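Local coordinates for ABC transporter binding protein AcbH (PDB 3OO8) that binds beta-D-galactopyranose as the extracellular solute receptor of a bacterial ABC transporter, at residues W162-I166 with Q228-L232; V178-F182 with L232-Q237. The protein carries 2 engineered substitutions. One frame throughout, in Å; residues are numbered along the deposited sequence.

Contact 1 of 2, residues W162-I166 with Q228-L232; sequences WEAFI and QWREL
W162 and I166 face E231 and L232 between two helix turns that run at 29° to each other with their axes 12.5 Å apart, and I166 and L232 bring the CA atoms nearest, at 7.9 Å. Large side chains bridge this width. The indole of W162, its CG trans to the backbone N (chi1 179°), reaches across to the other helix and meets a different partner on each side. W162 NE1 donates to E231 OE1 at 3.0 Å; the oxygen lies in the ring plane, but the N-H arrives from above the carboxylate, 56° out of its plane. Over one indole face sits Q228, bent at chi2 so that NE2 comes to 3.3 Å from W162 CE2, while its CG makes a CH-pi contact with the six-membered ring. CG1 of I166 lies over the opposite face. The helices, 162-174 and 220-232, both belong to the class 2 solute-binding protein fold, and I287 of a nearby loop also touches W162 and Q228. A leucine in place of W162 would probably leave E231 OE1 without its indole donor and open a gap between Q228 and I166. Farther along, W162 CH2 rests on L232 CB at 3.9 Å, and F165 CE2 meets L232 CD1 at 3.8 Å. The E231 carboxylate ends against the aliphatic branches of I166, with E231 OE2 3.7 Å from I166 CG2.

Contact 2 of 2, residues V178-F182 with L232-Q237; sequences VPLAF and LAAYQQ
The flat ends of F182 and Q236 lie stacked, ring and amide planes only 20° apart, with Q236 NE2 over the centre of the phenyl ring and 3.5 Å from F182 CE1. Q236 reaches this position with an extended chain, and its OE1 accepts a hydrogen bond from W229 NE1, which probably fixes the turn of the amide over the ring. Q237 extends alongside the 178-182 segment instead: with CG trans to its backbone N (chi1 -164°), it carries OE1 to the F182 amide, and F182 N donates to Q237 OE1 at 3.1 Å, in the carbonyl plane and on a lone pair. The N-H...O angle of 165° makes this a fairly straight bond. The aliphatic part of Q237 passes V178, whose CG1 is 3.8 Å from Q237 CB. Between these side chains the backbones form a single beta bridge, L180 with Q236, in which L180 N donates to Y235 O at 3.1 Å and Q237 N to L180 O at 2.9 Å. The bridge ties the loop that follows helix 220-232 to strand 178-181, which pairs in parallel with strand 257-261 of the mixed sheet in this class 2 solute-binding protein. At the corner of the chain the pyrrolidine of P179 crosses Y235 obliquely, CB to CB 3.9 Å, while the tyrosine ring leads away and its OH is hydrogen-bonded to R170 NH1 on helix 162-174. L180 and L232 cross at about a right angle, meeting through their CD1 methyls at 3.6 Å.

Contacts 1 and 2 have centres about 10 Å apart and share L232, the last residue of helix 220-232. Along the chain their segments alternate: helix 162-174 leads into strand 178-181, and helix 220-232 runs on into the loop that bridges that strand. Helix 162-174 thus packs on helix 220-232, while the strand after the first is bridged by the loop after the second, and the two contacts touch each other through F165 with L180 and I166 with Y235. This links a pair of helices to the edge of the mixed sheet. The galactose site lies nearby: the side chain of W142 lies about 8 Å from that of F182 and about 11 Å from that of L232.

Contact 1 of 2, residues W162-I166 with Q228-L232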
ATOM      1  N   TRP A 162      13.840  -9.496  14.667  1.00 13.60           N
ATOM      2  CA  TRP A 162      13.172  -8.840  15.771  1.00 13.32           C
ATOM      3  C   TRP A 162      14.129  -8.712  16.948  1.00 14.11           C
ATOM      4  O   TRP A 162      14.156  -7.678  17.601  1.00 15.25           O
ATOM      5  CB  TRP A 162      11.968  -9.659  16.198  1.00 14.63           C
ATOM      6  CG  TRP A 162      11.189  -9.122  17.349  1.00 14.51           C
ATOM      7  CD1 TRP A 162      11.244  -9.532  18.655  1.00 14.17           C
ATOM      8  CD2 TRP A 162      10.205  -8.079  17.305  1.00 14.71           C
ATOM      9  NE1 TRP A 162      10.357  -8.822  19.411  1.00 13.56           N
ATOM     10  CE2 TRP A 162       9.708  -7.918  18.618  1.00 13.55           C
ATOM     11  CE3 TRP A 162       9.701  -7.267  16.285  1.00 15.28           C
ATOM     12  CZ2 TRP A 162       8.720  -6.989  18.944  1.00 14.71           C
ATOM     13  CZ3 TRP A 162       8.703  -6.332  16.599  1.00 13.84           C
ATOM     14  CH2 TRP A 162       8.230  -6.195  17.933  1.00 12.93           C
ATOM     15  N   GLU A 163      14.949  -9.735  17.203  1.00 16.87           N
ATOM     16  CA  GLU A 163      15.837  -9.630  18.373  1.00 15.86           C
ATOM     17  C   GLU A 163      16.816  -8.486  18.188  1.00 15.19           C
ATOM     18  O   GLU A 163      17.071  -7.744  19.144  1.00 16.50           O
ATOM     19  CB  GLU A 163      16.563 -10.959  18.694  1.00 17.99           C
ATOM     20  CG  GLU A 163      17.629 -11.399  17.679  1.00 20.36           C
ATOM     21  CD  GLU A 163      19.013 -10.742  17.886  1.00 27.73           C
ATOM     22  OE1 GLU A 163      19.917 -10.931  17.029  1.00 27.95           O
ATOM     23  OE2 GLU A 163      19.205 -10.035  18.906  1.00 27.94           O
ATOM     24  N   ALA A 164      17.342  -8.305  16.977  1.00 14.94           N
ATOM     25  CA  ALA A 164      18.324  -7.228  16.745  1.00 15.59           C
ATOM     26  C   ALA A 164      17.606  -5.883  16.804  1.00 16.64           C
ATOM     27  O   ALA A 164      18.142  -4.886  17.313  1.00 17.77           O
ATOM     28  CB  ALA A 164      19.026  -7.424  15.420  1.00 13.45           C
ATOM     29  N   PHE A 165      16.355  -5.880  16.350  1.00 14.23           N
ATOM     30  CA  PHE A 165      15.509  -4.681  16.333  1.00 15.15           C
ATOM     31  C   PHE A 165      15.240  -4.160  17.748  1.00 15.06           C
ATOM     32  O   PHE A 165      15.363  -2.961  18.028  1.00 16.10           O
ATOM     33  CB  PHE A 165      14.215  -5.050  15.606  1.00 14.00           C
ATOM     34  CG  PHE A 165      13.275  -3.893  15.352  1.00 14.04           C
ATOM     35  CD1 PHE A 165      13.696  -2.772  14.635  1.00 14.48           C
ATOM     36  CD2 PHE A 165      11.955  -3.953  15.774  1.00 18.30           C
ATOM     37  CE1 PHE A 165      12.832  -1.746  14.366  1.00 12.15           C
ATOM     38  CE2 PHE A 165      11.070  -2.902  15.523  1.00 18.81           C
ATOM     39  CZ  PHE A 165      11.514  -1.795  14.802  1.00 13.67           C
ATOM     40  N   ILE A 166      14.914  -5.076  18.654  1.00 15.82           N
ATOM     41  CA  ILE A 166      14.599  -4.718  20.019  1.00 15.55           C
ATOM     42  C   ILE A 166      15.900  -4.293  20.674  1.00 16.17           C
ATOM     43  O   ILE A 166      15.923  -3.317  21.435  1.00 17.95           O
ATOM     44  CB  ILE A 166      13.895  -5.851  20.758  1.00 16.18           C
ATOM     45  CG1 ILE A 166      12.511  -6.073  20.140  1.00 15.36           C
ATOM     46  CG2 ILE A 166      13.803  -5.573  22.273  1.00 16.47           C
ATOM     47  CD1 ILE A 166      11.589  -4.860  20.164  1.00 15.50           C
ATOM     48  N   GLN A 228       2.602  -9.101  20.630  1.00 12.36           N
ATOM     49  CA  GLN A 228       3.888  -8.610  20.120  1.00 12.74           C
ATOM     50  C   GLN A 228       3.930  -7.090  20.197  1.00 13.52           C
ATOM     51  O   GLN A 228       4.961  -6.480  20.504  1.00 13.14           O
ATOM     52  CB  GLN A 228       4.107  -9.058  18.661  1.00 12.13           C
ATOM     53  CG  GLN A 228       5.587  -9.070  18.243  1.00 12.97           C
ATOM     54  CD  GLN A 228       6.295 -10.426  18.400  1.00 16.81           C
ATOM     55  OE1 GLN A 228       5.670 -11.471  18.638  1.00 18.63           O
ATOM     56  NE2 GLN A 228       7.613 -10.418  18.199  1.00 12.90           N
ATOM     57  N   TRP A 229       2.793  -6.461  19.939  1.00 12.83           N
ATOM     58  CA  TRP A 229       2.736  -5.002  19.939  1.00 12.61           C
ATOM     59  C   TRP A 229       2.939  -4.467  21.362  1.00 13.92           C
ATOM     60  O   TRP A 229       3.470  -3.360  21.544  1.00 15.38           O
ATOM     61  CB  TRP A 229       1.393  -4.526  19.375  1.00 13.42           C
ATOM     62  CG  TRP A 229       1.369  -3.113  18.861  1.00 11.85           C
ATOM     63  CD1 TRP A 229       2.157  -2.038  19.273  1.00 13.87           C
ATOM     64  CD2 TRP A 229       0.442  -2.580  17.920  1.00 11.96           C
ATOM     65  NE1 TRP A 229       1.788  -0.901  18.593  1.00 14.40           N
ATOM     66  CE2 TRP A 229       0.741  -1.203  17.751  1.00 12.65           C
ATOM     67  CE3 TRP A 229      -0.599  -3.151  17.165  1.00 15.77           C
ATOM     68  CZ2 TRP A 229       0.024  -0.380  16.875  1.00 14.72           C
ATOM     69  CZ3 TRP A 229      -1.326  -2.327  16.286  1.00 13.61           C
ATOM     70  CH2 TRP A 229      -0.994  -0.964  16.129  1.00 12.97           C
ATOM     71  N   ARG A 230       2.514  -5.248  22.367  1.00 15.33           N
ATOM     72  CA  ARG A 230       2.745  -4.821  23.763  1.00 16.38           C
ATOM     73  C   ARG A 230       4.228  -4.609  23.976  1.00 17.48           C
ATOM     74  O   ARG A 230       4.629  -3.662  24.667  1.00 16.98           O
ATOM     75  CB  ARG A 230       2.158  -5.817  24.783  1.00 17.58           C
ATOM     76  CG  ARG A 230       0.645  -5.685  24.873  1.00 21.24           C
ATOM     77  CD  ARG A 230      -0.029  -6.750  25.729  1.00 32.02           C
ATOM     78  NE  ARG A 230       0.573  -6.929  27.046  1.00 43.62           N
ATOM     79  CZ  ARG A 230       1.004  -8.100  27.513  1.00 45.60           C
ATOM     80  NH1 ARG A 230       0.888  -9.208  26.781  1.00 45.87           N
ATOM     81  NH2 ARG A 230       1.527  -8.169  28.726  1.00 42.12           N
ATOM     82  N   GLU A 231       5.040  -5.483  23.404  1.00 15.55           N
ATOM     83  CA  GLU A 231       6.490  -5.324  23.516  1.00 17.68           C
ATOM     84  C   GLU A 231       6.969  -4.106  22.733  1.00 18.52           C
ATOM     85  O   GLU A 231       7.681  -3.234  23.257  1.00 18.90           O
ATOM     86  CB  GLU A 231       7.254  -6.554  23.052  1.00 17.83           C
ATOM     87  CG  GLU A 231       8.747  -6.265  23.073  1.00 16.70           C
ATOM     88  CD  GLU A 231       9.635  -7.454  22.824  1.00 22.56           C
ATOM     89  OE1 GLU A 231       9.194  -8.421  22.159  1.00 20.35           O
ATOM     90  OE2 GLU A 231      10.794  -7.397  23.282  1.00 21.55           O
ATOM     91  N   LEU A 232       6.554  -4.035  21.471  1.00 15.43           N
ATOM     92  CA  LEU A 232       6.934  -2.940  20.582  1.00 14.56           C
ATOM     93  C   LEU A 232       6.622  -1.559  21.170  1.00 16.85           C
ATOM     94  O   LEU A 232       7.416  -0.628  21.009  1.00 14.33           O
ATOM     95  CB  LEU A 232       6.226  -3.093  19.212  1.00 14.31           C
ATOM     96  CG  LEU A 232       6.578  -2.063  18.124  1.00 16.58           C
ATOM     97  CD1 LEU A 232       8.028  -2.097  17.686  1.00 17.51           C
ATOM     98  CD2 LEU A 232       5.644  -2.212  16.925  1.00 16.32           C
TER

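Contact 2 of 2, residues V178-F182 with L232-Q237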
ATOM      1  N   VAL A 178      14.325   8.640  21.218  1.00 18.55           N
ATOM      2  CA  VAL A 178      13.041   7.939  21.107  1.00 17.90           C
ATOM      3  C   VAL A 178      13.280   6.913  19.987  1.00 17.04           C
ATOM      4  O   VAL A 178      13.707   7.318  18.921  1.00 18.03           O
ATOM      5  CB  VAL A 178      11.941   8.914  20.669  1.00 16.56           C
ATOM      6  CG1 VAL A 178      10.707   8.178  20.199  1.00 20.33           C
ATOM      7  CG2 VAL A 178      11.622   9.932  21.790  1.00 21.03           C
ATOM      8  N   PRO A 179      13.054   5.610  20.239  1.00 16.11           N
ATOM      9  CA  PRO A 179      13.420   4.664  19.173  1.00 15.52           C
ATOM     10  C   PRO A 179      12.550   4.818  17.931  1.00 16.92           C
ATOM     11  O   PRO A 179      13.050   4.965  16.818  1.00 16.53           O
ATOM     12  CB  PRO A 179      13.217   3.296  19.837  1.00 16.80           C
ATOM     13  CG  PRO A 179      13.516   3.586  21.326  1.00 16.68           C
ATOM     14  CD  PRO A 179      12.804   4.908  21.518  1.00 15.23           C
ATOM     15  N   LEU A 180      11.243   4.745  18.126  1.00 14.93           N
ATOM     16  CA  LEU A 180      10.328   4.861  17.017  1.00 13.71           C
ATOM     17  C   LEU A 180       9.412   6.066  17.173  1.00 13.67           C
ATOM     18  O   LEU A 180       8.554   6.115  18.053  1.00 16.54           O
ATOM     19  CB  LEU A 180       9.502   3.571  16.895  1.00 13.60           C
ATOM     20  CG  LEU A 180      10.249   2.306  16.462  1.00 13.61           C
ATOM     21  CD1 LEU A 180       9.592   1.088  17.086  1.00 12.29           C
ATOM     22  CD2 LEU A 180      10.256   2.225  14.914  1.00 14.04           C
ATOM     23  N   ALA A 181       9.611   7.063  16.326  1.00 13.30           N
ATOM     24  CA  ALA A 181       8.635   8.143  16.228  1.00 14.51           C
ATOM     25  C   ALA A 181       7.302   7.481  15.874  1.00 14.05           C
ATOM     26  O   ALA A 181       7.241   6.591  15.021  1.00 15.22           O
ATOM     27  CB  ALA A 181       9.040   9.129  15.149  1.00 15.54           C
ATOM     28  N   PHE A 182       6.235   7.919  16.531  1.00 14.62           N
ATOM     29  CA  PHE A 182       4.952   7.255  16.380  1.00 13.65           C
ATOM     30  C   PHE A 182       3.808   8.254  16.569  1.00 18.40           C
ATOM     31  O   PHE A 182       3.823   9.061  17.504  1.00 16.80           O
ATOM     32  CB  PHE A 182       4.863   6.101  17.376  1.00 13.21           C
ATOM     33  CG  PHE A 182       3.689   5.177  17.147  1.00 11.60           C
ATOM     34  CD1 PHE A 182       3.487   4.592  15.907  1.00 15.27           C
ATOM     35  CD2 PHE A 182       2.806   4.896  18.188  1.00 11.44           C
ATOM     36  CE1 PHE A 182       2.424   3.761  15.708  1.00 16.75           C
ATOM     37  CE2 PHE A 182       1.714   4.050  17.999  1.00 17.21           C
ATOM     38  CZ  PHE A 182       1.533   3.482  16.741  1.00 17.95           C
ATOM     39  N   LEU A 232       6.554  -4.035  21.471  1.00 15.43           N
ATOM     40  CA  LEU A 232       6.934  -2.940  20.582  1.00 14.56           C
ATOM     41  C   LEU A 232       6.622  -1.559  21.170  1.00 16.85           C
ATOM     42  O   LEU A 232       7.416  -0.628  21.009  1.00 14.33           O
ATOM     43  CB  LEU A 232       6.226  -3.093  19.212  1.00 14.31           C
ATOM     44  CG  LEU A 232       6.578  -2.063  18.124  1.00 16.58           C
ATOM     45  CD1 LEU A 232       8.028  -2.097  17.686  1.00 17.51           C
ATOM     46  CD2 LEU A 232       5.644  -2.212  16.925  1.00 16.32           C
ATOM     47  N   ALA A 233       5.457  -1.443  21.801  1.00 15.05           N
ATOM     48  CA  ALA A 233       4.957  -0.171  22.313  1.00 17.46           C
ATOM     49  C   ALA A 233       5.876   0.425  23.367  1.00 16.45           C
ATOM     50  O   ALA A 233       5.848   1.650  23.569  1.00 17.46           O
ATOM     51  CB  ALA A 233       3.539  -0.341  22.862  1.00 19.68           C
ATOM     52  N   ALA A 234       6.681  -0.417  24.010  1.00 17.61           N
ATOM     53  CA  ALA A 234       7.679   0.092  24.979  1.00 15.96           C
ATOM     54  C   ALA A 234       8.656   1.054  24.299  1.00 19.54           C
ATOM     55  O   ALA A 234       9.298   1.880  24.973  1.00 18.97           O
ATOM     56  CB  ALA A 234       8.451  -1.061  25.601  1.00 16.89           C
ATOM     57  N   TYR A 235       8.829   0.902  22.989  1.00 16.56           N
ATOM     58  CA  TYR A 235       9.814   1.676  22.231  1.00 15.52           C
ATOM     59  C   TYR A 235       9.200   2.684  21.283  1.00 15.76           C
ATOM     60  O   TYR A 235       9.921   3.335  20.533  1.00 15.97           O
ATOM     61  CB  TYR A 235      10.794   0.756  21.500  1.00 17.22           C
ATOM     62  CG  TYR A 235      11.297  -0.276  22.472  1.00 16.95           C
ATOM     63  CD1 TYR A 235      12.153   0.088  23.495  1.00 13.94           C
ATOM     64  CD2 TYR A 235      10.842  -1.585  22.429  1.00 19.70           C
ATOM     65  CE1 TYR A 235      12.574  -0.830  24.437  1.00 14.63           C
ATOM     66  CE2 TYR A 235      11.270  -2.516  23.350  1.00 19.13           C
ATOM     67  CZ  TYR A 235      12.146  -2.134  24.357  1.00 18.44           C
ATOM     68  OH  TYR A 235      12.575  -3.047  25.302  1.00 17.22           O
ATOM     69  N   GLN A 236       7.878   2.815  21.338  1.00 14.57           N
ATOM     70  CA  GLN A 236       7.176   3.786  20.524  1.00 14.59           C
ATOM     71  C   GLN A 236       6.938   5.099  21.252  1.00 16.19           C
ATOM     72  O   GLN A 236       6.588   5.124  22.438  1.00 16.62           O
ATOM     73  CB  GLN A 236       5.826   3.242  20.038  1.00 14.96           C
ATOM     74  CG  GLN A 236       5.977   2.042  19.087  1.00 15.15           C
ATOM     75  CD  GLN A 236       4.657   1.535  18.559  1.00 16.21           C
ATOM     76  OE1 GLN A 236       3.722   1.280  19.331  1.00 16.46           O
ATOM     77  NE2 GLN A 236       4.562   1.395  17.227  1.00 14.36           N
ATOM     78  N   GLN A 237       7.071   6.183  20.507  1.00 16.45           N
ATOM     79  CA  GLN A 237       6.922   7.524  21.068  1.00 16.99           C
ATOM     80  C   GLN A 237       5.636   7.694  21.892  1.00 19.95           C
ATOM     81  O   GLN A 237       4.557   7.278  21.479  1.00 17.29           O
ATOM     82  CB  GLN A 237       6.889   8.509  19.925  1.00 16.99           C
ATOM     83  CG  GLN A 237       7.133   9.939  20.358  1.00 16.33           C
ATOM     84  CD  GLN A 237       7.210  10.869  19.172  1.00 20.83           C
ATOM     85  OE1 GLN A 237       6.898  10.491  18.045  1.00 16.84           O
ATOM     86  NE2 GLN A 237       7.660  12.097  19.409  1.00 21.92           N
TER